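PDB 5IVU: cofilin from Streptomyces griseoflavus, which probably binds actin, as members of the ADF/cofilin family generally do. Local coordinates for residues Val14-Gln19 against Lys27-His32; Gln19-Lys24 against Ala112-Ala117; Ala41-Ser46 against Glu62-Val67; Asp52-Asp57 against Ala66-Glu71; Val87-Asp92 against Ser126-Glu131. All blocks are in the same frame, centred on the assembly; numbering follows the deposited sequence.

In the fold
Contacts 1, 4 and 5 bring helices or a loop onto the central mixed sheet, in keeping with the ADF/cofilin fold. Contact 2 joins the end of helix 11-21 to a loop. Contact 3 lies within the sheet, from strand 39-46 to strand 64-72, with strand 28-33 between them. Contacts 1 and 2 share helix 11-21 on one face, about 8 Å apart between centres. Contacts 4 and 5 lie on the other face, about 10 Å apart. The centres of contacts 2 and 5 stand about 20 Å apart. Along the chain, contact 1 closes first. Contacts 3 and 4 fall within the loop closed by contact 2. Contacts 2 and 5 interlock and join parts distant in sequence.

Contact 1. Residues Val14-Gln19 against Lys27-His32; sequences VETYQQ and KYIIFH
Helix residues Thr16 and Tyr17 lie over strand residue Ile29, with the CA atoms of Tyr17 and Ile29 7.4 Å apart. The segments 14-19 and 27-32 make no hydrogen bond to each other. The contact rests on one methyl group, Ile29 CD1. It comes up against the backbone of the helix, 3.4 Å from Thr16 O and 3.5 Å from Tyr17 N. Ile29 CG1 lies beside its backbone N (chi1 -56°), and the chain runs on extended; this shape carries CD1 up to the helix backbone. The shorter branch, CG2, sits over the rim of one face of the Phe31 ring, 3.4 Å above its plane. Thr16 adds its methyl, with CG2 3.7 Å from Ile29 CD1, and the two side chains meet at a slant. Its hydroxyl OG1 is turned back to Ala12 O, a hydrogen bond one turn earlier in the helix. Of the Tyr17 side chain, CB comes nearest, 4.3 Å from Ile29 CD1. The tyrosine ring leads off toward Leu113 and Ile116, and its OH is hydrogen-bonded to Thr114 O. This is helix-on-sheet packing of the ADF/cofilin fold. Helix 11-21 shares its face of the sheet with helix 96-112, where Phe31 touches Leu109. Ile29 pairs through its backbone with Val67 of strand 64-72, while Thr16 reaches Ser45 of strand 39-46.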
# COMPACT_ATOMS: atom_id res chain seq x y z
N VAL A 14 6.54 -9.68 -3.97
CA VAL A 14 5.65 -10.81 -3.65
C VAL A 14 6.13 -11.56 -2.40
O VAL A 14 5.31 -11.97 -1.58
CB VAL A 14 5.45 -11.77 -4.85
CG1 VAL A 14 4.76 -13.07 -4.43
CG2 VAL A 14 4.62 -11.11 -5.94
N GLU A 15 7.44 -11.73 -2.27
CA GLU A 15 8.03 -12.44 -1.11
C GLU A 15 7.66 -11.79 0.20
O GLU A 15 7.20 -12.47 1.12
CB GLU A 15 9.56 -12.51 -1.22
CG GLU A 15 10.08 -13.52 -2.23
CD GLU A 15 11.60 -13.46 -2.42
OE1 GLU A 15 12.30 -12.85 -1.58
OE2 GLU A 15 12.09 -14.02 -3.41
N THR A 16 7.86 -10.47 0.30
CA THR A 16 7.56 -9.72 1.52
C THR A 16 6.06 -9.70 1.80
O THR A 16 5.64 -9.73 2.96
CB THR A 16 8.08 -8.27 1.46
OG1 THR A 16 9.42 -8.27 0.97
CG2 THR A 16 8.07 -7.62 2.83
N TYR A 17 5.26 -9.62 0.74
CA TYR A 17 3.81 -9.68 0.84
C TYR A 17 3.37 -11.04 1.36
O TYR A 17 2.48 -11.11 2.22
CB TYR A 17 3.16 -9.39 -0.51
CG TYR A 17 1.66 -9.59 -0.51
CD1 TYR A 17 0.82 -8.77 0.26
CD2 TYR A 17 1.07 -10.59 -1.29
CE1 TYR A 17 -0.56 -8.96 0.26
CE2 TYR A 17 -0.31 -10.77 -1.30
CZ TYR A 17 -1.11 -9.95 -0.52
OH TYR A 17 -2.46 -10.11 -0.51
N GLN A 18 3.98 -12.11 0.85
CA GLN A 18 3.70 -13.45 1.35
C GLN A 18 4.08 -13.56 2.83
O GLN A 18 3.34 -14.17 3.59
CB GLN A 18 4.41 -14.54 0.54
CG GLN A 18 3.87 -14.75 -0.85
CD GLN A 18 4.68 -15.75 -1.69
OE1 GLN A 18 5.88 -15.94 -1.50
NE2 GLN A 18 3.99 -16.41 -2.60
N GLN A 19 5.18 -12.93 3.23
CA GLN A 19 5.57 -12.87 4.64
C GLN A 19 4.53 -12.11 5.51
O GLN A 19 4.16 -12.56 6.60
CB GLN A 19 6.94 -12.23 4.79
CG GLN A 19 7.60 -12.47 6.14
CD GLN A 19 8.74 -11.52 6.44
OE1 GLN A 19 9.12 -11.33 7.60
NE2 GLN A 19 9.31 -10.90 5.39
N LYS A 27 2.86 -5.84 9.66
CA LYS A 27 1.53 -5.24 9.63
C LYS A 27 1.30 -4.48 8.32
O LYS A 27 0.17 -4.46 7.83
CB LYS A 27 1.34 -4.34 10.84
CG LYS A 27 -0.09 -3.86 11.08
CD LYS A 27 -1.03 -4.96 11.55
CE LYS A 27 -2.36 -4.35 11.98
NZ LYS A 27 -3.44 -5.35 12.20
N TYR A 28 2.33 -3.85 7.76
CA TYR A 28 2.22 -3.21 6.43
C TYR A 28 3.51 -3.17 5.62
O TYR A 28 4.60 -3.34 6.16
CB TYR A 28 1.65 -1.79 6.55
CG TYR A 28 2.53 -0.76 7.22
CD1 TYR A 28 3.49 -0.05 6.50
CD2 TYR A 28 2.37 -0.45 8.58
CE1 TYR A 28 4.27 0.91 7.11
CE2 TYR A 28 3.14 0.52 9.19
CZ TYR A 28 4.09 1.19 8.46
OH TYR A 28 4.85 2.13 9.08
N ILE A 29 3.36 -2.91 4.32
CA ILE A 29 4.48 -2.79 3.38
C ILE A 29 4.25 -1.55 2.50
O ILE A 29 3.14 -1.32 2.02
CB ILE A 29 4.58 -4.02 2.44
CG1 ILE A 29 4.68 -5.32 3.24
CG2 ILE A 29 5.77 -3.89 1.49
CD1 ILE A 29 4.58 -6.57 2.39
N ILE A 30 5.31 -0.77 2.29
CA ILE A 30 5.29 0.38 1.38
C ILE A 30 6.10 0.04 0.12
O ILE A 30 7.28 -0.27 0.22
CB ILE A 30 5.89 1.65 2.03
CG1 ILE A 30 5.25 1.94 3.41
CG2 ILE A 30 5.73 2.85 1.11
CD1 ILE A 30 3.80 2.41 3.36
N PHE A 31 5.45 0.09 -1.04
CA PHE A 31 6.12 -0.11 -2.34
C PHE A 31 6.29 1.23 -3.06
O PHE A 31 5.52 2.17 -2.83
CB PHE A 31 5.31 -1.04 -3.24
CG PHE A 31 4.93 -2.33 -2.58
CD1 PHE A 31 3.74 -2.44 -1.87
CD2 PHE A 31 5.76 -3.44 -2.68
CE1 PHE A 31 3.39 -3.64 -1.26
CE2 PHE A 31 5.41 -4.64 -2.08
CZ PHE A 31 4.23 -4.74 -1.36
N HIS A 32 7.28 1.28 -3.96
CA HIS A 32 7.60 2.50 -4.71
C HIS A 32 8.34 2.18 -6.03
O HIS A 32 8.80 1.06 -6.22
CB HIS A 32 8.39 3.49 -3.81
CG HIS A 32 9.85 3.18 -3.67
ND1 HIS A 32 10.35 1.90 -3.53
CD2 HIS A 32 10.92 4.01 -3.59
CE1 HIS A 32 11.67 1.96 -3.41
NE2 HIS A 32 12.03 3.23 -3.44

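Contact 2. Residues Gln19-Lys24 against Ala112-Ala117; sequences QLKLGK and ALTGIA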
# COMPACT_ATOMS: atom_id res chain seq x y z
N GLN A 19 5.18 -12.93 3.23
CA GLN A 19 5.57 -12.87 4.64
C GLN A 19 4.53 -12.11 5.51
O GLN A 19 4.16 -12.56 6.60
CB GLN A 19 6.94 -12.23 4.79
CG GLN A 19 7.60 -12.47 6.14
CD GLN A 19 8.74 -11.52 6.44
OE1 GLN A 19 9.12 -11.33 7.60
NE2 GLN A 19 9.31 -10.90 5.39
N LEU A 20 4.06 -10.97 5.01
CA LEU A 20 2.96 -10.26 5.65
C LEU A 20 1.73 -11.16 5.78
O LEU A 20 1.10 -11.21 6.83
CB LEU A 20 2.61 -8.96 4.89
CG LEU A 20 1.43 -8.09 5.41
CD1 LEU A 20 1.72 -6.60 5.28
CD2 LEU A 20 0.12 -8.40 4.70
N LYS A 21 1.41 -11.86 4.71
CA LYS A 21 0.20 -12.69 4.63
C LYS A 21 0.23 -13.93 5.55
O LYS A 21 -0.81 -14.30 6.07
CB LYS A 21 -0.02 -13.12 3.18
CG LYS A 21 -1.40 -13.69 2.90
CD LYS A 21 -1.87 -13.38 1.49
CE LYS A 21 -1.01 -14.03 0.41
NZ LYS A 21 -1.82 -14.46 -0.76
N LEU A 22 1.42 -14.50 5.78
CA LEU A 22 1.64 -15.75 6.49
C LEU A 22 2.30 -15.42 7.82
O LEU A 22 3.50 -15.13 7.87
CB LEU A 22 2.67 -16.64 5.78
CG LEU A 22 2.53 -17.71 4.68
CD1 LEU A 22 2.84 -17.18 3.29
CD2 LEU A 22 3.49 -18.85 5.00
N GLY A 23 1.53 -15.45 8.90
CA GLY A 23 2.08 -15.21 10.22
C GLY A 23 2.40 -13.77 10.51
O GLY A 23 2.32 -12.93 9.63
N LYS A 24 2.84 -13.53 11.74
CA LYS A 24 2.76 -12.24 12.40
C LYS A 24 4.15 -11.66 12.61
O LYS A 24 4.64 -11.60 13.73
CB LYS A 24 2.05 -12.42 13.75
CG LYS A 24 0.93 -13.45 13.74
CD LYS A 24 0.19 -13.49 15.07
CE LYS A 24 -0.29 -14.89 15.41
NZ LYS A 24 -1.06 -15.53 14.31
N ALA A 112 0.06 -9.07 -9.11
CA ALA A 112 0.98 -10.00 -8.45
C ALA A 112 0.63 -10.33 -7.00
O ALA A 112 1.07 -11.36 -6.49
CB ALA A 112 2.39 -9.46 -8.53
N LEU A 113 -0.14 -9.48 -6.33
CA LEU A 113 -0.53 -9.70 -4.93
C LEU A 113 -1.88 -10.45 -4.84
O LEU A 113 -2.94 -9.91 -5.16
CB LEU A 113 -0.61 -8.37 -4.18
CG LEU A 113 0.61 -7.44 -4.29
CD1 LEU A 113 0.26 -6.05 -3.79
CD2 LEU A 113 1.83 -7.97 -3.54
N THR A 114 -1.82 -11.70 -4.39
CA THR A 114 -2.99 -12.58 -4.34
C THR A 114 -3.73 -12.37 -3.03
O THR A 114 -3.11 -12.26 -1.97
CB THR A 114 -2.58 -14.07 -4.47
OG1 THR A 114 -1.60 -14.39 -3.49
CG2 THR A 114 -2.02 -14.37 -5.86
N GLY A 115 -5.06 -12.34 -3.09
CA GLY A 115 -5.90 -12.31 -1.90
C GLY A 115 -6.12 -10.95 -1.26
O GLY A 115 -6.47 -10.87 -0.08
N ILE A 116 -5.93 -9.88 -2.03
CA ILE A 116 -6.27 -8.53 -1.57
C ILE A 116 -7.80 -8.45 -1.44
O ILE A 116 -8.52 -8.81 -2.36
CB ILE A 116 -5.78 -7.44 -2.54
CG1 ILE A 116 -4.24 -7.39 -2.59
CG2 ILE A 116 -6.36 -6.08 -2.18
CD1 ILE A 116 -3.54 -6.96 -1.32
N ALA A 117 -8.27 -8.00 -0.28
CA ALA A 117 -9.71 -7.96 0.03
C ALA A 117 -10.33 -6.60 -0.24
O ALA A 117 -11.50 -6.55 -0.63
CB ALA A 117 -9.95 -8.36 1.47
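Lys21 and Thr114 meet by hydrogen bonds. The ammonium NZ of Lys21 donates to Thr114 OG1 at 2.7 Å and to Thr114 O at 2.8 Å, so one residue grips it twice. It approaches the carbonyl at a C=O...N angle of 122° but from above, 54° out of the carbonyl plane. OG1 stands between the backbone N and the carbonyl carbon of Thr114 (chi1 53°), on the side where NZ can reach it together with O. Thr114 O is shared, because it also takes a hydrogen bond from Tyr17 OH. Beyond these bonds there is only van der Waals contact, Lys21 CE lying 3.6 Å from Thr114 O. The lysine chain is bent at several bonds and crosses the threonine nearly at a right angle. Here a surface lysine at the end of helix 11-21 donates to a backbone carbonyl and a hydroxyl of the loop between helix 96-112 and strand 118-122 of this ADF/cofilin fold.

Contact 3. Residues Ala41-Ser46 against Glu62-Val67; sequences AVEKSS and ECRWAV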
# COMPACT_ATOMS: atom_id res chain seq x y z
N ALA A 41 9.69 -1.73 -6.27
CA ALA A 41 10.48 -2.29 -5.17
C ALA A 41 9.81 -1.99 -3.84
O ALA A 41 8.93 -1.12 -3.77
CB ALA A 41 11.89 -1.71 -5.19
N VAL A 42 10.25 -2.71 -2.80
CA VAL A 42 9.81 -2.48 -1.43
C VAL A 42 10.60 -1.32 -0.89
O VAL A 42 11.81 -1.41 -0.78
CB VAL A 42 10.06 -3.72 -0.53
CG1 VAL A 42 9.70 -3.43 0.93
CG2 VAL A 42 9.28 -4.92 -1.05
N GLU A 43 9.93 -0.21 -0.57
CA GLU A 43 10.57 0.90 0.14
C GLU A 43 10.77 0.52 1.59
O GLU A 43 11.83 0.77 2.16
CB GLU A 43 9.75 2.19 0.05
CG GLU A 43 10.53 3.42 0.54
CD GLU A 43 9.70 4.68 0.65
OE1 GLU A 43 8.46 4.60 0.77
OE2 GLU A 43 10.27 5.78 0.63
N LYS A 44 9.73 -0.04 2.20
CA LYS A 44 9.86 -0.57 3.56
C LYS A 44 8.75 -1.49 4.03
O LYS A 44 7.68 -1.58 3.44
CB LYS A 44 10.05 0.54 4.59
CG LYS A 44 9.13 1.75 4.55
CD LYS A 44 9.36 2.69 5.78
CE LYS A 44 9.40 2.01 7.17
NZ LYS A 44 9.46 2.94 8.34
N SER A 45 9.06 -2.18 5.12
CA SER A 45 8.14 -3.01 5.88
C SER A 45 8.07 -2.49 7.31
O SER A 45 8.97 -1.80 7.78
CB SER A 45 8.63 -4.45 5.90
OG SER A 45 8.90 -4.91 4.59
N SER A 46 7.00 -2.84 8.00
CA SER A 46 6.83 -2.47 9.39
C SER A 46 6.09 -3.54 10.16
O SER A 46 5.20 -4.20 9.62
CB SER A 46 6.05 -1.18 9.50
OG SER A 46 5.99 -0.76 10.85
N GLU A 62 4.45 12.74 -2.49
CA GLU A 62 4.90 11.67 -3.38
C GLU A 62 3.89 10.54 -3.42
O GLU A 62 3.18 10.31 -2.45
CB GLU A 62 6.24 11.10 -2.94
CG GLU A 62 7.42 12.04 -3.12
CD GLU A 62 8.75 11.29 -3.11
OE1 GLU A 62 8.99 10.49 -4.04
OE2 GLU A 62 9.55 11.50 -2.18
N CYS A 63 3.84 9.84 -4.55
CA CYS A 63 3.00 8.65 -4.69
C CYS A 63 3.69 7.41 -4.12
O CYS A 63 4.92 7.29 -4.15
CB CYS A 63 2.68 8.38 -6.16
SG CYS A 63 2.03 9.78 -7.06
N ARG A 64 2.86 6.51 -3.60
CA ARG A 64 3.31 5.19 -3.16
C ARG A 64 2.18 4.20 -3.43
O ARG A 64 1.04 4.61 -3.67
CB ARG A 64 3.66 5.16 -1.66
CG ARG A 64 4.88 5.97 -1.24
CD ARG A 64 6.19 5.36 -1.73
NE ARG A 64 7.06 6.35 -2.39
CZ ARG A 64 7.95 7.15 -1.80
NH1 ARG A 64 8.16 7.13 -0.49
NH2 ARG A 64 8.66 7.99 -2.53
N TRP A 65 2.52 2.92 -3.40
CA TRP A 65 1.54 1.87 -3.13
C TRP A 65 1.84 1.28 -1.76
O TRP A 65 2.95 1.39 -1.26
CB TRP A 65 1.59 0.75 -4.17
CG TRP A 65 1.53 1.19 -5.59
CD1 TRP A 65 0.43 1.58 -6.28
CD2 TRP A 65 2.62 1.26 -6.50
NE1 TRP A 65 0.77 1.90 -7.56
CE2 TRP A 65 2.11 1.71 -7.73
CE3 TRP A 65 3.99 0.97 -6.40
CZ2 TRP A 65 2.91 1.89 -8.86
CZ3 TRP A 65 4.80 1.16 -7.52
CH2 TRP A 65 4.25 1.62 -8.73
N ALA A 66 0.83 0.67 -1.16
CA ALA A 66 1.04 -0.02 0.11
C ALA A 66 0.08 -1.16 0.25
O ALA A 66 -0.96 -1.19 -0.41
CB ALA A 66 0.88 0.93 1.27
N VAL A 67 0.45 -2.11 1.10
CA VAL A 67 -0.48 -3.12 1.59
C VAL A 67 -0.54 -3.00 3.11
O VAL A 67 0.50 -2.83 3.76
CB VAL A 67 -0.07 -4.54 1.15
CG1 VAL A 67 -0.91 -5.59 1.86
CG2 VAL A 67 -0.22 -4.67 -0.36
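Glu43 CG stands anti to its backbone N (chi1 -169°), and the rest of the chain runs out straight toward Arg64. Arg64 folds instead, bending at chi2 (-70°) and again at chi3. The two chains cross at about a right angle, with carboxylate and guanidinium planes 88° apart. The salt bridge joins Glu43 OE2 to Arg64 NH1 at 2.7 Å. OE1 of Glu43 adds a weak hydrogen bond from the same NH1, 2.8 Å away. On the other branch Arg64 NH2 pairs with Glu62 OE1 at 2.9 Å, so the guanidinium lies between two acids. Gln98 NE2 also bonds Glu62 OE1. A methionine in place of Arg64 would probably leave Glu43 without this cationic partner and break its link to Glu62. Strand 28-33 runs between the two strands, and the ion pair spans it beside Ile30 and His32. Glu43 and Lys44 both face Ile30, forming a classic beta bulge in the central sheet of the ADF/cofilin fold.

Contact 4. Residues Asp52-Asp57 against Ala66-Glu71; sequences DNFLAD and AVYDLE
Phe54 of helix 51-57 meets Tyr68 and Ala66 of strand 64-72. Tyr68 CD2 lies over one face of the Phe54 ring, toward its rim and 3.7 Å from CG. Tyr68 CE2 reaches back to Phe54 CB, also at 3.7 Å. The rings are inclined at 46°, with centroids 5.0 Å apart, in an oblique pairing. Ala66 CB comes in close to the ring plane, 3.7 Å from Phe54 CE1. The phenyl is therefore touched on one face by Tyr68 and at its edge by Ala66. Its CG is anti to the backbone N (chi1 172°), which sends the ring from the helix down onto the strand. Further out, Tyr51 packs edge-to-face against both Phe54 and Tyr68. Tyr28 of strand 28-33 meets the Phe54 ring as well, and Ile30 lies beside it. Asp57 OD2 accepts a hydrogen bond from Tyr28 OH, which probably helps to place that ring, and OD1 forms a salt bridge with Lys44. A serine at Phe54 would probably open a gap between helix and strand and take away part of the cover of Tyr68 and Ala66. Helix 51-57 here packs on the central sheet of the ADF/cofilin fold. No hydrogen bond joins the segments 52-57 and 66-71. The contact is buried and wholly apolar, so it depends on shape and on the exclusion of water, while polar bonds are made around it.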
# COMPACT_ATOMS: atom_id res chain seq x y z
N ASP A 52 -1.06 5.20 12.86
CA ASP A 52 -0.40 6.50 12.63
C ASP A 52 1.03 6.40 12.10
O ASP A 52 1.48 7.31 11.39
CB ASP A 52 -0.42 7.35 13.90
CG ASP A 52 -1.81 7.82 14.26
OD1 ASP A 52 -2.58 8.22 13.35
OD2 ASP A 52 -2.14 7.81 15.46
N ASN A 53 1.73 5.32 12.43
CA ASN A 53 3.04 5.04 11.82
C ASN A 53 2.94 4.76 10.32
O ASN A 53 3.83 5.13 9.55
CB ASN A 53 3.73 3.84 12.48
CG ASN A 53 4.40 4.20 13.80
OD1 ASN A 53 3.76 4.70 14.72
ND2 ASN A 53 5.70 3.98 13.87
N PHE A 54 1.85 4.10 9.92
CA PHE A 54 1.54 3.88 8.50
C PHE A 54 1.33 5.21 7.79
O PHE A 54 1.98 5.47 6.77
CB PHE A 54 0.31 2.98 8.34
CG PHE A 54 -0.18 2.87 6.92
CD1 PHE A 54 0.68 2.47 5.90
CD2 PHE A 54 -1.51 3.12 6.62
CE1 PHE A 54 0.23 2.35 4.59
CE2 PHE A 54 -1.97 2.99 5.31
CZ PHE A 54 -1.10 2.61 4.30
N LEU A 55 0.45 6.05 8.35
CA LEU A 55 0.17 7.37 7.80
C LEU A 55 1.42 8.24 7.67
O LEU A 55 1.55 8.98 6.69
CB LEU A 55 -0.89 8.09 8.63
CG LEU A 55 -2.31 7.53 8.53
CD1 LEU A 55 -3.25 8.30 9.45
CD2 LEU A 55 -2.82 7.55 7.10
N ALA A 56 2.34 8.11 8.63
CA ALA A 56 3.61 8.84 8.60
C ALA A 56 4.52 8.42 7.45
O ALA A 56 5.26 9.25 6.93
CB ALA A 56 4.36 8.68 9.93
N ASP A 57 4.48 7.15 7.05
CA ASP A 57 5.27 6.66 5.91
C ASP A 57 4.68 6.93 4.52
O ASP A 57 5.33 6.64 3.51
CB ASP A 57 5.56 5.16 6.07
CG ASP A 57 6.54 4.89 7.17
OD1 ASP A 57 7.69 5.31 6.99
OD2 ASP A 57 6.19 4.29 8.21
N ALA A 66 0.83 0.67 -1.16
CA ALA A 66 1.04 -0.02 0.11
C ALA A 66 0.08 -1.16 0.25
O ALA A 66 -0.96 -1.19 -0.41
CB ALA A 66 0.88 0.93 1.27
N VAL A 67 0.45 -2.11 1.10
CA VAL A 67 -0.48 -3.12 1.59
C VAL A 67 -0.54 -3.00 3.11
O VAL A 67 0.50 -2.83 3.76
CB VAL A 67 -0.07 -4.54 1.15
CG1 VAL A 67 -0.91 -5.59 1.86
CG2 VAL A 67 -0.22 -4.67 -0.36
N TYR A 68 -1.75 -3.05 3.66
CA TYR A 68 -1.98 -2.94 5.09
C TYR A 68 -2.86 -4.10 5.54
O TYR A 68 -3.89 -4.36 4.93
CB TYR A 68 -2.64 -1.60 5.45
CG TYR A 68 -2.53 -1.29 6.92
CD1 TYR A 68 -3.47 -1.78 7.83
CD2 TYR A 68 -1.46 -0.55 7.41
CE1 TYR A 68 -3.35 -1.52 9.19
CE2 TYR A 68 -1.33 -0.28 8.77
CZ TYR A 68 -2.28 -0.78 9.66
OH TYR A 68 -2.17 -0.53 11.01
N ASP A 69 -2.45 -4.77 6.61
CA ASP A 69 -3.22 -5.87 7.17
C ASP A 69 -4.20 -5.27 8.16
O ASP A 69 -3.93 -5.16 9.35
CB ASP A 69 -2.30 -6.92 7.82
CG ASP A 69 -3.05 -8.17 8.26
OD1 ASP A 69 -4.14 -8.47 7.71
OD2 ASP A 69 -2.56 -8.84 9.20
N LEU A 70 -5.36 -4.88 7.65
CA LEU A 70 -6.34 -4.12 8.40
C LEU A 70 -7.17 -5.02 9.29
O LEU A 70 -7.83 -5.92 8.80
CB LEU A 70 -7.25 -3.36 7.43
CG LEU A 70 -8.16 -2.28 8.01
CD1 LEU A 70 -7.36 -1.05 8.39
CD2 LEU A 70 -9.23 -1.93 6.99
N GLU A 71 -7.14 -4.74 10.58
CA GLU A 71 -7.96 -5.43 11.58
C GLU A 71 -9.20 -4.59 11.93
O GLU A 71 -9.10 -3.38 12.09
CB GLU A 71 -7.13 -5.67 12.84
CG GLU A 71 -7.81 -6.53 13.90
CD GLU A 71 -7.01 -6.62 15.18
OE1 GLU A 71 -6.73 -5.57 15.79
OE2 GLU A 71 -6.68 -7.75 15.59

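Contact 5. Residues Val87-Asp92 against Ser126-Glu131; sequences VSWAPD and SEVAHE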
# COMPACT_ATOMS: atom_id res chain seq x y z
N VAL A 87 -3.49 0.04 -1.24
CA VAL A 87 -3.66 1.48 -1.17
C VAL A 87 -2.85 2.08 -2.31
O VAL A 87 -1.64 1.88 -2.36
CB VAL A 87 -3.11 2.05 0.16
CG1 VAL A 87 -3.16 3.57 0.19
CG2 VAL A 87 -3.90 1.48 1.34
N SER A 88 -3.51 2.79 -3.22
CA SER A 88 -2.82 3.64 -4.17
C SER A 88 -2.79 5.04 -3.58
O SER A 88 -3.83 5.67 -3.41
CB SER A 88 -3.52 3.65 -5.52
OG SER A 88 -3.55 2.35 -6.06
N TRP A 89 -1.59 5.51 -3.22
CA TRP A 89 -1.41 6.83 -2.64
C TRP A 89 -0.99 7.77 -3.77
O TRP A 89 0.04 7.57 -4.40
CB TRP A 89 -0.38 6.77 -1.52
CG TRP A 89 -0.07 8.07 -0.86
CD1 TRP A 89 1.14 8.67 -0.76
CD2 TRP A 89 -1.00 8.94 -0.19
NE1 TRP A 89 1.04 9.86 -0.09
CE2 TRP A 89 -0.27 10.05 0.28
CE3 TRP A 89 -2.38 8.88 0.05
CZ2 TRP A 89 -0.86 11.09 0.98
CZ3 TRP A 89 -2.98 9.92 0.75
CH2 TRP A 89 -2.21 11.01 1.21
N ALA A 90 -1.82 8.78 -4.02
CA ALA A 90 -1.62 9.70 -5.13
C ALA A 90 -2.05 11.09 -4.68
O ALA A 90 -3.10 11.59 -5.12
CB ALA A 90 -2.41 9.24 -6.35
N PRO A 91 -1.26 11.72 -3.81
CA PRO A 91 -1.64 13.01 -3.24
C PRO A 91 -1.56 14.12 -4.27
O PRO A 91 -0.69 14.09 -5.14
CB PRO A 91 -0.62 13.21 -2.12
CG PRO A 91 0.60 12.51 -2.59
CD PRO A 91 0.09 11.32 -3.35
N ASP A 92 -2.45 15.11 -4.13
CA ASP A 92 -2.58 16.21 -5.09
C ASP A 92 -1.26 16.95 -5.35
O ASP A 92 -0.94 17.27 -6.49
CB ASP A 92 -3.65 17.21 -4.61
CG ASP A 92 -5.05 16.59 -4.50
OD1 ASP A 92 -5.29 15.50 -5.06
OD2 ASP A 92 -5.92 17.21 -3.84
N SER A 126 -7.28 12.49 4.50
CA SER A 126 -8.61 12.06 5.00
C SER A 126 -9.12 10.77 4.33
O SER A 126 -9.88 10.02 4.94
CB SER A 126 -9.66 13.15 4.80
OG SER A 126 -9.90 13.39 3.43
N GLU A 127 -8.70 10.55 3.08
CA GLU A 127 -9.09 9.36 2.32
C GLU A 127 -8.36 8.07 2.75
O GLU A 127 -8.81 6.99 2.42
CB GLU A 127 -8.93 9.63 0.82
CG GLU A 127 -9.92 10.69 0.36
CD GLU A 127 -9.76 11.10 -1.09
OE1 GLU A 127 -8.79 10.70 -1.76
OE2 GLU A 127 -10.62 11.88 -1.57
N VAL A 128 -7.26 8.20 3.48
CA VAL A 128 -6.55 7.06 4.07
C VAL A 128 -6.57 7.04 5.60
O VAL A 128 -5.89 6.23 6.22
CB VAL A 128 -5.08 6.96 3.55
CG1 VAL A 128 -5.08 6.67 2.06
CG2 VAL A 128 -4.28 8.22 3.86
N ALA A 129 -7.36 7.94 6.21
CA ALA A 129 -7.56 7.95 7.67
C ALA A 129 -8.22 6.65 8.11
O ALA A 129 -9.03 6.10 7.36
CB ALA A 129 -8.45 9.12 8.08
N HIS A 130 -7.87 6.19 9.31
CA HIS A 130 -8.22 4.84 9.75
C HIS A 130 -9.71 4.58 9.65
O HIS A 130 -10.12 3.57 9.08
CB HIS A 130 -7.70 4.56 11.17
CG HIS A 130 -7.55 3.11 11.49
ND1 HIS A 130 -7.46 2.64 12.79
CD2 HIS A 130 -7.47 2.01 10.70
CE1 HIS A 130 -7.33 1.33 12.78
NE2 HIS A 130 -7.34 0.92 11.52
N GLU A 131 -10.51 5.51 10.16
CA GLU A 131 -11.98 5.37 10.17
C GLU A 131 -12.56 5.24 8.75
O GLU A 131 -13.47 4.45 8.51
CB GLU A 131 -12.62 6.55 10.89
CG GLU A 131 -14.08 6.32 11.32
CD GLU A 131 -14.96 7.58 11.30
OE1 GLU A 131 -14.50 8.68 10.92
OE2 GLU A 131 -16.16 7.45 11.67
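Val128 packs its two methyls against Val87 and Trp89, which sit two residues apart on strand 81-89. Between aliphatic groups there is one meeting: Val87 CG1 and Val128 CG1 touch at 4.1 Å, the side chains crossing at about a right angle. Between aliphatic and aromatic groups the contact is broader. Val128 CG2 lies 3.8 Å from Trp89 CZ3, and Val128 CG1 is 4.0 Å from Trp89 CE3. The valine meets the six-membered part of the indole obliquely. Trp89 CG is anti to the backbone N (chi1 179°), which carries the ring from the strand toward the loop. On one face of the indole Pro91 CD sits 3.7 Å above the plane, offset toward the rim. The Phe125 ring and Leu58 also adjoin Trp89, and Leu58 touches Val128 too. Polar bonds are made outside the pair of segments. Trp89 NE1 donates to Pro59 O, which probably limits rotation of the indole. Val128 O accepts a hydrogen bond from Tyr51 OH. Next in the chain, Ala129 is the N-cap residue of helix 130-136. Val128 thus joins the loop leading into this helix to strand 81-89 of the ADF/cofilin fold. Buried hydrocarbon makes the contact, while the indole N-H and the valine carbonyl are satisfied elsewhere, so apolar contact, not polar pairing, joins segments 87-92 and 126-131.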